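Local structure of SAM-dependent methyltransferase (Anabaena variabilis ATCC 29413, 3GGD) at residues A[21-26]-A[31-36]; A[160-165]-A[219-224]; A[173-176]-A[182-185]; A[177-182]-A[225-230]. The protein binds S-adenosyl-L-homocysteine and probably transfers methyl groups from S-adenosylmethionine to a substrate that is not known. All blocks are in the same frame, centred on the assembly; numbering follows the deposited sequence. Where two conformers were deposited one is given.

Contact 1 (A[21-26]-A[31-36]). With SAH (S-adenosyl-L-homocysteine), chain E; EDO (1,2-ethanediol), chain K.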
loop_
_atom_site.group_PDB
_atom_site.type_symbol
_atom_site.label_atom_id
_atom_site.label_comp_id
_atom_site.label_asym_id
_atom_site.label_seq_id
_atom_site.Cartn_x
_atom_site.Cartn_y
_atom_site.Cartn_z
ATOM N N GLN A 21 -5.050 4.924 -14.772
ATOM C CA GLN A 21 -5.535 6.253 -15.189
ATOM C C GLN A 21 -5.017 7.337 -14.218
ATOM O O GLN A 21 -4.490 8.389 -14.640
ATOM C CB GLN A 21 -7.050 6.280 -15.302
ATOM C CG GLN A 21 -7.541 7.535 -16.064
ATOM C CD GLN A 21 -9.073 7.747 -16.011
ATOM O OE1 GLN A 21 -9.702 7.696 -14.919
ATOM N NE2 GLN A 21 -9.665 7.987 -17.174
ATOM N N TYR A 22 -5.073 7.031 -12.917
ATOM C CA TYR A 22 -4.568 7.960 -11.921
ATOM C C TYR A 22 -3.070 8.240 -12.084
ATOM O O TYR A 22 -2.639 9.395 -12.094
ATOM C CB TYR A 22 -4.790 7.421 -10.513
ATOM C CG TYR A 22 -4.047 8.217 -9.466
ATOM C CD1 TYR A 22 -4.538 9.469 -9.018
ATOM C CD2 TYR A 22 -2.847 7.756 -8.946
ATOM C CE1 TYR A 22 -3.873 10.211 -8.072
ATOM C CE2 TYR A 22 -2.158 8.510 -7.979
ATOM C CZ TYR A 22 -2.670 9.724 -7.548
ATOM O OH TYR A 22 -1.992 10.449 -6.608
ATOM N N TRP A 23 -2.291 7.168 -12.206
ATOM C CA TRP A 23 -0.841 7.300 -12.288
ATOM C C TRP A 23 -0.423 7.921 -13.585
ATOM O O TRP A 23 0.498 8.730 -13.614
ATOM C CB TRP A 23 -0.150 5.964 -12.068
ATOM C CG TRP A 23 0.009 5.581 -10.628
ATOM C CD1 TRP A 23 -0.515 4.473 -10.003
ATOM C CD2 TRP A 23 0.774 6.275 -9.624
ATOM N NE1 TRP A 23 -0.114 4.436 -8.702
ATOM C CE2 TRP A 23 0.667 5.535 -8.436
ATOM C CE3 TRP A 23 1.544 7.447 -9.627
ATOM C CZ2 TRP A 23 1.321 5.905 -7.266
ATOM C CZ3 TRP A 23 2.176 7.845 -8.443
ATOM C CH2 TRP A 23 2.069 7.075 -7.285
ATOM N N ASN A 24 -1.114 7.605 -14.667
ATOM C CA ASN A 24 -0.764 8.263 -15.922
ATOM C C ASN A 24 -1.053 9.789 -15.868
ATOM O O ASN A 24 -0.283 10.611 -16.389
ATOM C CB ASN A 24 -1.469 7.651 -17.108
ATOM C CG ASN A 24 -0.835 8.090 -18.435
ATOM O OD1 ASN A 24 -1.430 8.847 -19.177
ATOM N ND2 ASN A 24 0.393 7.667 -18.691
ATOM N N LYS A 25 -2.162 10.158 -15.240
ATOM C CA LYS A 25 -2.471 11.568 -15.054
ATOM C C LYS A 25 -1.395 12.225 -14.199
ATOM O O LYS A 25 -0.947 13.343 -14.492
ATOM C CB LYS A 25 -3.837 11.753 -14.398
ATOM C CG LYS A 25 -4.084 13.193 -14.027
ATOM C CD LYS A 25 -5.157 13.388 -13.060
ATOM C CE LYS A 25 -4.840 12.912 -11.681
ATOM N NZ LYS A 25 -6.225 12.762 -11.088
ATOM N N THR A 26 -0.982 11.530 -13.139
ATOM C CA THR A 26 0.095 12.004 -12.266
ATOM C C THR A 26 1.421 12.176 -13.006
ATOM O O THR A 26 2.071 13.228 -12.884
ATOM C CB THR A 26 0.206 11.075 -11.067
ATOM O OG1 THR A 26 -1.073 11.045 -10.424
ATOM C CG2 THR A 26 1.307 11.515 -10.107
ATOM N N THR A 31 1.170 16.015 -10.737
ATOM C CA THR A 31 0.283 16.478 -9.715
ATOM C C THR A 31 0.667 15.772 -8.382
ATOM O O THR A 31 1.370 14.769 -8.384
ATOM C CB THR A 31 -1.180 16.221 -10.143
ATOM O OG1 THR A 31 -1.305 14.888 -10.629
ATOM C CG2 THR A 31 -1.622 17.141 -11.269
ATOM N N PRO A 32 0.231 16.340 -7.239
ATOM C CA PRO A 32 0.571 15.820 -5.924
ATOM C C PRO A 32 -0.028 14.461 -5.658
ATOM O O PRO A 32 -1.089 14.133 -6.190
ATOM C CB PRO A 32 -0.010 16.848 -4.959
ATOM C CG PRO A 32 -0.360 18.005 -5.756
ATOM C CD PRO A 32 -0.590 17.555 -7.161
ATOM N N VAL A 33 0.665 13.683 -4.824
ATOM C CA VAL A 33 0.282 12.307 -4.522
ATOM C C VAL A 33 0.049 12.242 -3.021
ATOM O O VAL A 33 0.972 12.340 -2.211
ATOM C CB VAL A 33 1.373 11.315 -5.007
ATOM C CG1 VAL A 33 1.038 9.874 -4.599
ATOM C CG2 VAL A 33 1.576 11.461 -6.540
ATOM N N LEU A 34 -1.211 12.090 -2.663
ATOM C CA LEU A 34 -1.671 12.223 -1.288
ATOM C C LEU A 34 -0.841 11.483 -0.240
ATOM O O LEU A 34 -0.554 12.019 0.825
ATOM C CB LEU A 34 -3.137 11.713 -1.198
ATOM C CG LEU A 34 -3.795 11.618 0.177
ATOM C CD1 LEU A 34 -4.025 13.028 0.710
ATOM C CD2 LEU A 34 -5.116 10.802 0.096
ATOM N N TRP A 35 -0.501 10.233 -0.530
ATOM C CA TRP A 35 0.199 9.377 0.444
ATOM C C TRP A 35 1.731 9.446 0.366
ATOM O O TRP A 35 2.418 8.790 1.165
ATOM C CB TRP A 35 -0.204 7.923 0.235
ATOM C CG TRP A 35 -0.036 7.527 -1.193
ATOM C CD1 TRP A 35 1.113 7.113 -1.809
ATOM C CD2 TRP A 35 -1.041 7.574 -2.195
ATOM N NE1 TRP A 35 0.867 6.889 -3.160
ATOM C CE2 TRP A 35 -0.449 7.169 -3.413
ATOM C CE3 TRP A 35 -2.395 7.921 -2.189
ATOM C CZ2 TRP A 35 -1.174 7.095 -4.607
ATOM C CZ3 TRP A 35 -3.109 7.851 -3.371
ATOM C CH2 TRP A 35 -2.491 7.444 -4.561
ATOM N N ASP A 36 2.263 10.261 -0.534
ATOM C CA ASP A 36 3.694 10.199 -0.848
ATOM C C ASP A 36 4.509 11.087 0.117
ATOM O O ASP A 36 5.142 12.064 -0.273
ATOM C CB ASP A 36 3.896 10.570 -2.325
ATOM C CG ASP A 36 5.281 10.226 -2.856
ATOM O OD1 ASP A 36 5.965 9.333 -2.282
ATOM O OD2 ASP A 36 5.665 10.819 -3.888
HETATM N N SAH E . 2.906 1.711 -1.324
HETATM C CA SAH E . 2.982 2.984 -2.086
HETATM C CB SAH E . 1.694 3.314 -2.870
HETATM C CG SAH E . 0.354 3.396 -2.117
HETATM S SD SAH E . -1.022 3.886 -3.173
HETATM C C SAH E . 3.336 4.158 -1.186
HETATM O O SAH E . 3.829 5.205 -1.679
HETATM O OXT SAH E . 3.120 4.103 0.025
HETATM C "C5'" SAH E . -1.699 2.306 -3.594
HETATM C "C4'" SAH E . -0.892 1.584 -4.713
HETATM O "O4'" SAH E . -1.481 0.290 -4.982
HETATM C "C3'" SAH E . -0.842 2.280 -6.086
HETATM O "O3'" SAH E . 0.481 2.444 -6.566
HETATM C "C2'" SAH E . -1.597 1.338 -7.017
HETATM O "O2'" SAH E . -1.250 1.417 -8.415
HETATM C "C1'" SAH E . -1.356 -0.010 -6.365
HETATM N N9 SAH E . -2.317 -1.045 -6.766
HETATM C C8 SAH E . -3.661 -0.857 -6.880
HETATM N N7 SAH E . -4.256 -2.007 -7.235
HETATM C C5 SAH E . -3.264 -2.941 -7.360
HETATM C C6 SAH E . -3.224 -4.340 -7.770
HETATM N N6 SAH E . -4.411 -4.899 -8.102
HETATM N N1 SAH E . -2.053 -4.991 -7.831
HETATM C C2 SAH E . -0.885 -4.345 -7.514
HETATM N N3 SAH E . -0.875 -3.061 -7.154
HETATM C C4 SAH E . -1.997 -2.319 -7.086
HETATM C C1 EDO K . 8.293 12.837 -0.709
HETATM O O1 EDO K . 9.586 12.956 -0.134
HETATM C C2 EDO K . 8.486 11.849 -1.835
HETATM O O2 EDO K . 8.190 12.455 -3.098
HETATM O O HOH W 1 -3.056 12.489 -5.026
HETATM O O HOH W 2 -1.900 13.284 -8.772
#
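Tyr-22 and Trp-23 of helix 15-29 meet Trp-35 of the loop that follows it, beside bound S-adenosyl-L-homocysteine. Tyr-22 and Trp-35 meet obliquely, CE2 of the tyrosine 3.6 Å from CH2 of the tryptophan and the ring planes at 45°. Trp-23 turns CZ2 toward the rim of Trp-35, in the plane of that indole. Val-33 fills in between: CG1 lies against one face of Trp-35, while CG2 packs on Thr-26 CG2 at 3.6 Å. The polar links across the contact run through two waters. One accepts from Tyr-22 OH at 2.8 Å and from Leu-34 N and donates to Pro-32 O; the other donates to the same carbonyl and to Thr-26 OG1, and also meets Thr-31 OG1. Thr-26 OG1 bonds back to Tyr-22 O. Trp-23 NE1 gives a bond of 3.0 Å to O3' of the ligand and a weak one to O2'. CG of Trp-35 stands between backbone N and carbonyl carbon (chi1 52°), and SD lies 3.3 Å above the indole plane, displaced toward the rim, opposite Val-33 CG1. The contact thus gives the ribose one N-H, shared unequally between two hydroxyls, and sets a flat apolar face against the sulfur that in S-adenosylmethionine carries the methyl.

Contact 2 (A[160-165]-A[219-224]). With EDO (1,2-ethanediol), chain L.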
loop_
_atom_site.group_PDB
_atom_site.type_symbol
_atom_site.label_atom_id
_atom_site.label_comp_id
_atom_site.label_asym_id
_atom_site.label_seq_id
_atom_site.Cartn_x
_atom_site.Cartn_y
_atom_site.Cartn_z
ATOM N N TYR A 160 4.990 -7.135 6.496
ATOM C CA TYR A 160 4.559 -5.986 7.248
ATOM C C TYR A 160 3.596 -5.220 6.345
ATOM O O TYR A 160 3.926 -4.928 5.192
ATOM C CB TYR A 160 5.716 -5.037 7.573
ATOM C CG TYR A 160 5.249 -3.701 8.201
ATOM C CD1 TYR A 160 5.022 -3.585 9.567
ATOM C CD2 TYR A 160 5.053 -2.563 7.416
ATOM C CE1 TYR A 160 4.641 -2.363 10.132
ATOM C CE2 TYR A 160 4.654 -1.342 7.968
ATOM C CZ TYR A 160 4.451 -1.260 9.328
ATOM O OH TYR A 160 4.115 -0.048 9.854
ATOM N N LEU A 161 2.414 -4.920 6.865
ATOM C CA LEU A 161 1.488 -4.037 6.154
ATOM C C LEU A 161 0.952 -2.943 7.094
ATOM O O LEU A 161 0.812 -3.144 8.303
ATOM C CB LEU A 161 0.326 -4.782 5.511
ATOM C CG LEU A 161 -0.808 -5.362 6.390
ATOM C CD1 LEU A 161 -2.020 -5.774 5.443
ATOM C CD2 LEU A 161 -0.334 -6.523 7.215
ATOM N N ILE A 162 0.734 -1.766 6.506
ATOM C CA ILE A 162 0.141 -0.626 7.204
ATOM C C ILE A 162 -0.958 -0.094 6.260
ATOM O O ILE A 162 -0.747 0.098 5.060
ATOM C CB ILE A 162 1.197 0.422 7.634
ATOM C CG1 ILE A 162 0.502 1.548 8.425
ATOM C CG2 ILE A 162 2.052 0.932 6.386
ATOM C CD1 ILE A 162 1.437 2.646 9.020
ATOM N N GLU A 163 -2.151 0.042 6.822
ATOM C CA GLU A 163 -3.348 0.365 6.077
ATOM C C GLU A 163 -4.125 1.443 6.825
ATOM O O GLU A 163 -3.845 1.722 7.983
ATOM C CB GLU A 163 -4.215 -0.910 5.960
ATOM C CG GLU A 163 -3.555 -2.025 5.160
ATOM C CD GLU A 163 -3.334 -1.666 3.706
ATOM O OE1 GLU A 163 -4.116 -0.823 3.184
ATOM O OE2 GLU A 163 -2.350 -2.195 3.092
ATOM N N LEU A 164 -5.105 2.042 6.163
ATOM C CA LEU A 164 -6.017 2.944 6.852
ATOM C C LEU A 164 -6.940 2.047 7.638
ATOM O O LEU A 164 -7.397 1.027 7.116
ATOM C CB LEU A 164 -6.762 3.850 5.875
ATOM C CG LEU A 164 -5.856 4.764 5.012
ATOM C CD1 LEU A 164 -6.660 5.826 4.226
ATOM C CD2 LEU A 164 -4.774 5.442 5.852
ATOM N N GLY A 165 -7.180 2.410 8.892
ATOM C CA GLY A 165 -7.932 1.577 9.802
ATOM C C GLY A 165 -9.308 2.118 10.156
ATOM O O GLY A 165 -9.824 3.058 9.526
ATOM N N GLY A 219 -1.777 3.589 15.518
ATOM C CA GLY A 219 -1.079 4.833 15.173
ATOM C C GLY A 219 -1.687 5.591 13.997
ATOM O O GLY A 219 -2.875 5.463 13.689
ATOM N N LEU A 220 -0.838 6.382 13.347
ATOM C CA LEU A 220 -1.245 7.311 12.312
ATOM C C LEU A 220 -0.620 6.970 10.962
ATOM O O LEU A 220 0.431 6.294 10.880
ATOM C CB LEU A 220 -0.849 8.728 12.716
ATOM C CG LEU A 220 -1.431 9.230 14.041
ATOM C CD1 LEU A 220 -0.812 10.614 14.397
ATOM C CD2 LEU A 220 -2.999 9.259 14.075
ATOM N N PHE A 221 -1.301 7.403 9.902
ATOM C CA PHE A 221 -0.784 7.286 8.543
ATOM C C PHE A 221 -0.469 8.692 8.081
ATOM O O PHE A 221 -1.264 9.603 8.291
ATOM C CB PHE A 221 -1.791 6.657 7.596
ATOM C CG PHE A 221 -1.243 6.426 6.229
ATOM C CD1 PHE A 221 -0.448 5.322 5.971
ATOM C CD2 PHE A 221 -1.490 7.329 5.200
ATOM C CE1 PHE A 221 0.098 5.121 4.697
ATOM C CE2 PHE A 221 -0.976 7.129 3.931
ATOM C CZ PHE A 221 -0.177 6.026 3.675
ATOM N N GLN A 222 0.692 8.887 7.480
ATOM C CA GLN A 222 1.094 10.237 7.087
ATOM C C GLN A 222 0.805 10.586 5.635
ATOM O O GLN A 222 1.264 9.891 4.718
ATOM C CB GLN A 222 2.568 10.407 7.356
ATOM C CG GLN A 222 2.928 10.161 8.794
ATOM C CD GLN A 222 2.683 11.350 9.700
ATOM O OE1 GLN A 222 2.807 12.527 9.297
ATOM N NE2 GLN A 222 2.362 11.041 10.958
ATOM N N SER A 223 0.053 11.665 5.435
ATOM C CA SER A 223 -0.265 12.178 4.112
ATOM C C SER A 223 0.523 13.474 3.886
ATOM O O SER A 223 1.173 13.967 4.800
ATOM C CB SER A 223 -1.772 12.463 3.958
ATOM O OG SER A 223 -2.139 13.756 4.397
ATOM N N ILE A 224 0.445 14.022 2.680
ATOM C CA ILE A 224 1.134 15.281 2.357
ATOM C C ILE A 224 0.138 16.458 2.381
ATOM O O ILE A 224 0.496 17.596 2.099
ATOM C CB ILE A 224 1.830 15.228 0.959
ATOM C CG1 ILE A 224 0.776 15.130 -0.174
ATOM C CG2 ILE A 224 2.809 14.102 0.924
ATOM C CD1 ILE A 224 1.248 15.578 -1.524
HETATM C C1 EDO L . 2.963 6.112 8.025
HETATM O O1 EDO L . 3.211 7.158 7.069
HETATM C C2 EDO L . 4.037 4.988 7.971
HETATM O O2 EDO L . 4.324 4.491 6.626
#
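Phe-221 meets Leu-164 and Ile-162 with different parts of its side chain. Leu-164 CD2 sits at the root of the ring, 3.7 Å from both Phe-221 CB and CG and little farther from CD2, approaching obliquely. Ile-162 touches more loosely: its CD1 lies near the plane of the ring, at the edge, 4.5 Å from Phe-221 CD1, and also comes to 4.2 Å from Leu-220 O. The extended Ile-162 chain, with CG1 anti to the backbone N (chi1 -177°) and chi2 at 176°, carries CD1 outward from the strand to that edge. An ethanediol molecule, probably from the crystallisation liquor, lies beside the pair; its C2 is 3.7 Å from Ile-162 CD1, and its O1 accepts from Gln-222 N at 3.1 Å. Strand 158-164 is the fifth strand of the Rossmann-like methyltransferase sheet, running parallel to strand 127-131 and antiparallel to strand 237-244, and the loop with Phe-221 folds over its C-terminal end. Further out, Ile-162 is held in the sheet by backbone bonds to Met-130 and Thr-132, and its side chain also touches Trp-239 and Arg-49. Phe-221 rests on Arg-131, a residue of the S-adenosyl-L-homocysteine site, and on Trp-35. Gln-222 OE1 is bonded to Arg-41 NH1, and Ser-223 OG to Ala-233 O.

Contact 3 (A[173-176]-A[182-185])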
loop_
_atom_site.group_PDB
_atom_site.type_symbol
_atom_site.label_atom_id
_atom_site.label_comp_id
_atom_site.label_asym_id
_atom_site.label_seq_id
_atom_site.Cartn_x
_atom_site.Cartn_y
_atom_site.Cartn_z
ATOM N N ASN A 173 -14.653 12.404 6.527
ATOM C CA ASN A 173 -15.908 13.111 6.597
ATOM C C ASN A 173 -15.893 14.269 7.600
ATOM O O ASN A 173 -16.624 15.248 7.406
ATOM C CB ASN A 173 -17.083 12.139 6.876
ATOM C CG ASN A 173 -17.493 11.330 5.626
ATOM O OD1 ASN A 173 -17.215 11.729 4.474
ATOM N ND2 ASN A 173 -18.146 10.196 5.847
ATOM N N SER A 174 -15.090 14.182 8.659
ATOM C CA SER A 174 -14.984 15.316 9.601
ATOM C C SER A 174 -14.270 16.488 8.920
ATOM O O SER A 174 -14.588 17.640 9.169
ATOM C CB SER A 174 -14.248 14.931 10.883
ATOM O OG SER A 174 -14.904 13.868 11.541
ATOM N N LEU A 175 -13.304 16.189 8.058
ATOM C CA LEU A 175 -12.635 17.247 7.292
ATOM C C LEU A 175 -13.672 17.917 6.394
ATOM O O LEU A 175 -13.764 19.143 6.342
ATOM C CB LEU A 175 -11.477 16.702 6.460
ATOM C CG LEU A 175 -10.260 16.210 7.253
ATOM C CD1 LEU A 175 -9.238 15.602 6.303
ATOM C CD2 LEU A 175 -9.677 17.345 8.103
ATOM N N LEU A 176 -14.482 17.098 5.725
ATOM C CA LEU A 176 -15.538 17.599 4.852
ATOM C C LEU A 176 -16.505 18.467 5.629
ATOM O O LEU A 176 -16.820 19.573 5.208
ATOM C CB LEU A 176 -16.268 16.439 4.155
ATOM C CG LEU A 176 -17.419 16.744 3.177
ATOM C CD1 LEU A 176 -17.080 17.797 2.105
ATOM C CD2 LEU A 176 -17.808 15.430 2.528
ATOM N N LEU A 182 -13.359 17.889 0.758
ATOM C CA LEU A 182 -12.305 16.948 1.030
ATOM C C LEU A 182 -10.978 17.531 0.533
ATOM O O LEU A 182 -10.964 18.453 -0.283
ATOM C CB LEU A 182 -12.605 15.612 0.356
ATOM C CG LEU A 182 -13.799 14.793 0.913
ATOM C CD1 LEU A 182 -14.168 13.642 -0.063
ATOM C CD2 LEU A 182 -13.500 14.231 2.347
ATOM N N PRO A 183 -9.860 17.037 1.064
ATOM C CA PRO A 183 -8.534 17.474 0.638
ATOM C C PRO A 183 -8.285 17.335 -0.881
ATOM O O PRO A 183 -8.589 16.279 -1.448
ATOM C CB PRO A 183 -7.608 16.505 1.375
ATOM C CG PRO A 183 -8.353 16.170 2.616
ATOM C CD PRO A 183 -9.795 16.067 2.171
ATOM N N TYR A 184 -7.723 18.379 -1.507
ATOM C CA TYR A 184 -7.381 18.367 -2.943
ATOM C C TYR A 184 -6.725 17.077 -3.366
ATOM O O TYR A 184 -7.136 16.449 -4.346
ATOM C CB TYR A 184 -6.422 19.549 -3.338
ATOM C CG TYR A 184 -5.929 19.544 -4.834
ATOM C CD1 TYR A 184 -6.846 19.474 -5.868
ATOM C CD2 TYR A 184 -4.573 19.671 -5.190
ATOM C CE1 TYR A 184 -6.452 19.494 -7.249
ATOM C CE2 TYR A 184 -4.148 19.708 -6.583
ATOM C CZ TYR A 184 -5.106 19.594 -7.620
ATOM O OH TYR A 184 -4.794 19.606 -9.063
ATOM N N GLU A 185 -5.706 16.662 -2.616
ATOM C CA GLU A 185 -4.933 15.507 -3.021
ATOM C C GLU A 185 -5.731 14.202 -2.954
ATOM O O GLU A 185 -5.402 13.244 -3.654
ATOM C CB GLU A 185 -3.623 15.410 -2.221
ATOM C CG GLU A 185 -2.736 16.691 -2.303
ATOM C CD GLU A 185 -3.063 17.761 -1.254
ATOM O OE1 GLU A 185 -4.147 17.734 -0.615
ATOM O OE2 GLU A 185 -2.198 18.639 -1.055
#
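Leu-182 has the most surface buried here, and it lies against Leu-176 near the end of helix 168-179. Its CD2 reaches 4.0 Å from Leu-176 CB, so one methyl branch meets the root of the other leucine. Leu-176 answers with its own CD1, which comes to 4.0 Å from the backbone N of Leu-182; CG is anti to the backbone N (chi1 -180°), and a chi2 of 50° bends this branch toward the returning chain. One methyl of Leu-182 thus meets the CB of Leu-176, and one methyl of Leu-176 the main chain of Leu-182. Leu-175, one residue earlier on the helix, makes the second touch. Its CD1 approaches Pro-183 at about a right angle, 3.8 Å from CG and 4.2 Å from CD, and so meets the CG-CD side of the pyrrolidine ring. Pro-183 occupies the N-cap position of helix 184-190, where the chain turns from the short connection into the next helix. This is a tight helix-to-helix connection: the CA atoms of Leu-176 and Leu-182 are 5.0 Å apart, although five residues separate the two segments. Beyond it, Leu-175 also packs on Leu-227, and Pro-183 touches His-225. Between the segments the closest touches are those of leucine methyls with a CB, a proline ring and one backbone N, at 3.8 to 4.0 Å, which implies van der Waals packing without directional bonds.

Contact 4 (A[177-182]-A[225-230]). With EDO (1,2-ethanediol), chain P.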
loop_
_atom_site.group_PDB
_atom_site.type_symbol
_atom_site.label_atom_id
_atom_site.label_comp_id
_atom_site.label_asym_id
_atom_site.label_seq_id
_atom_site.Cartn_x
_atom_site.Cartn_y
_atom_site.Cartn_z
ATOM N N GLU A 177 -16.947 17.987 6.783
ATOM C CA GLU A 177 -17.840 18.765 7.619
ATOM C C GLU A 177 -17.212 20.077 8.112
ATOM O O GLU A 177 -17.845 21.123 8.084
ATOM C CB GLU A 177 -18.325 17.951 8.831
ATOM C CG GLU A 177 -19.274 18.758 9.763
ATOM N N LYS A 178 -15.978 20.014 8.581
ATOM C CA LYS A 178 -15.329 21.188 9.131
ATOM C C LYS A 178 -14.939 22.200 8.062
ATOM O O LYS A 178 -15.094 23.383 8.261
ATOM C CB LYS A 178 -14.086 20.769 9.898
ATOM C CG LYS A 178 -13.353 21.924 10.548
ATOM C CD LYS A 178 -12.249 21.401 11.456
ATOM C CE LYS A 178 -11.715 22.501 12.385
ATOM N NZ LYS A 178 -10.840 21.893 13.456
ATOM N N TYR A 179 -14.440 21.740 6.923
ATOM C CA TYR A 179 -13.967 22.664 5.920
ATOM C C TYR A 179 -14.786 22.765 4.627
ATOM O O TYR A 179 -14.440 23.566 3.759
ATOM C CB TYR A 179 -12.526 22.330 5.578
ATOM C CG TYR A 179 -11.594 22.321 6.762
ATOM C CD1 TYR A 179 -11.203 23.504 7.375
ATOM C CD2 TYR A 179 -11.086 21.128 7.263
ATOM C CE1 TYR A 179 -10.331 23.488 8.467
ATOM C CE2 TYR A 179 -10.212 21.111 8.330
ATOM C CZ TYR A 179 -9.839 22.295 8.920
ATOM O OH TYR A 179 -8.979 22.276 9.987
ATOM N N GLY A 180 -15.839 21.978 4.452
ATOM C CA GLY A 180 -16.657 22.100 3.242
ATOM C C GLY A 180 -16.211 21.349 1.990
ATOM O O GLY A 180 -16.947 21.299 1.017
ATOM N N GLN A 181 -14.985 20.827 1.969
ATOM C CA GLN A 181 -14.582 19.902 0.927
ATOM C C GLN A 181 -13.522 19.009 1.451
ATOM O O GLN A 181 -12.908 19.299 2.476
ATOM C CB GLN A 181 -14.162 20.535 -0.435
ATOM C CG GLN A 181 -13.288 21.796 -0.470
ATOM C CD GLN A 181 -12.705 22.140 -1.935
ATOM O OE1 GLN A 181 -13.390 22.079 -2.975
ATOM N NE2 GLN A 181 -11.419 22.491 -1.962
ATOM N N LEU A 182 -13.359 17.889 0.758
ATOM C CA LEU A 182 -12.305 16.948 1.030
ATOM C C LEU A 182 -10.978 17.531 0.533
ATOM O O LEU A 182 -10.964 18.453 -0.283
ATOM C CB LEU A 182 -12.605 15.612 0.356
ATOM C CG LEU A 182 -13.799 14.793 0.913
ATOM C CD1 LEU A 182 -14.168 13.642 -0.063
ATOM C CD2 LEU A 182 -13.500 14.231 2.347
ATOM N N HIS A 225 -1.128 16.180 2.674
ATOM C CA HIS A 225 -2.092 17.268 2.757
ATOM C C HIS A 225 -1.904 18.095 4.023
ATOM O O HIS A 225 -2.021 17.572 5.143
ATOM C CB HIS A 225 -3.524 16.764 2.762
ATOM C CG HIS A 225 -4.520 17.870 2.816
ATOM N ND1 HIS A 225 -4.801 18.667 1.724
ATOM C CD2 HIS A 225 -5.251 18.359 3.842
ATOM C CE1 HIS A 225 -5.683 19.586 2.077
ATOM N NE2 HIS A 225 -5.975 19.416 3.354
ATOM N N LYS A 226 -1.686 19.392 3.834
ATOM C CA LYS A 226 -1.512 20.322 4.941
ATOM C C LYS A 226 -2.828 20.965 5.329
ATOM O O LYS A 226 -3.506 21.548 4.494
ATOM C CB LYS A 226 -0.546 21.458 4.565
ATOM C CG LYS A 226 0.890 21.045 4.489
ATOM C CD LYS A 226 1.828 22.281 4.501
ATOM C CE LYS A 226 3.339 21.879 4.281
ATOM N NZ LYS A 226 3.646 21.175 2.940
ATOM N N LEU A 227 -3.144 20.880 6.610
ATOM C CA LEU A 227 -4.314 21.483 7.163
ATOM C C LEU A 227 -3.995 22.968 7.442
ATOM O O LEU A 227 -2.831 23.365 7.443
ATOM C CB LEU A 227 -4.710 20.745 8.433
ATOM C CG LEU A 227 -5.084 19.288 8.219
ATOM C CD1 LEU A 227 -5.141 18.557 9.543
ATOM C CD2 LEU A 227 -6.402 19.189 7.447
ATOM N N PRO A 228 -5.027 23.793 7.662
ATOM C CA PRO A 228 -4.790 25.230 7.874
ATOM C C PRO A 228 -3.873 25.588 9.060
ATOM O O PRO A 228 -3.212 26.613 9.024
ATOM C CB PRO A 228 -6.190 25.784 8.049
ATOM C CG PRO A 228 -7.082 24.772 7.405
ATOM C CD PRO A 228 -6.463 23.479 7.701
ATOM N N ASP A 229 -3.812 24.772 10.105
ATOM C CA ASP A 229 -2.885 25.078 11.203
ATOM C C ASP A 229 -1.430 24.785 10.813
ATOM O O ASP A 229 -0.509 25.049 11.587
ATOM C CB ASP A 229 -3.244 24.303 12.476
ATOM C CG ASP A 229 -3.022 22.821 12.333
ATOM O OD1 ASP A 229 -2.534 22.407 11.263
ATOM O OD2 ASP A 229 -3.352 22.068 13.275
ATOM N N GLY A 230 -1.220 24.263 9.606
ATOM C CA GLY A 230 0.131 23.864 9.170
ATOM C C GLY A 230 0.503 22.402 9.372
ATOM O O GLY A 230 1.471 21.927 8.788
HETATM C C1 EDO P . -8.701 21.264 3.979
HETATM O O1 EDO P . -7.524 21.724 4.687
HETATM C C2 EDO P . -9.089 19.855 4.425
HETATM O O2 EDO P . -10.221 19.277 3.724
#
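Gly-230 N gives a bond of 2.8 Å to Leu-227 O, closing the type I turn that holds Leu-227 and Pro-228, the two residues that meet Tyr-179. Tyr-179 and Pro-228 come from opposite directions. Tyr-179 CE1 lies 3.7 Å from Pro-228 CG, and its OH lies 3.6 Å from Pro-228 CD, so the outer end of the phenol meets the CG-CD side of the proline. Leu-227 CD2 adds a looser touch, 4.4 Å from Tyr-179 CE2. An ethanediol molecule, probably from the crystallisation liquor, lies between the two segments; its O1 is hydrogen-bonded to His-225 NE2 at 3.1 Å, and either partner could be the donor. This oxygen lies in the plane of the imidazole, at its edge, and over one face of the Tyr-179 ring. The direct link between the end of helix 168-179 and the loop before strand 237-244 is therefore van der Waals contact of a phenol with a proline and a leucine at the surface, with the diol, bonded to His-225, lying beside them.

How the contacts relate
Contact 1 lies at the bound S-adenosyl-L-homocysteine, with Trp-23 and Trp-35 in the pocket. Contact 2, the two centres about 18 Å apart, comes close through Phe-221, whose side chain is about 5 Å from S-adenosyl-L-homocysteine between nearest atoms; a probable hydrogen bond from Ile-224 N to Leu-34 O, 2.9 Å, ties the two loops. Contacts 3 and 4 lie away from the ligand and cobalt sites, their centres only 6 Å apart; they share Leu-182 and helix 168-179, and a probable hydrogen bond of 2.6 Å joins Glu-185 OE1 to His-225 ND1 between them. The loop 219-230 runs from contact 2 straight into contact 4, while Pro-32 and Leu-34 of contact 1 pack on Glu-185 of contact 3.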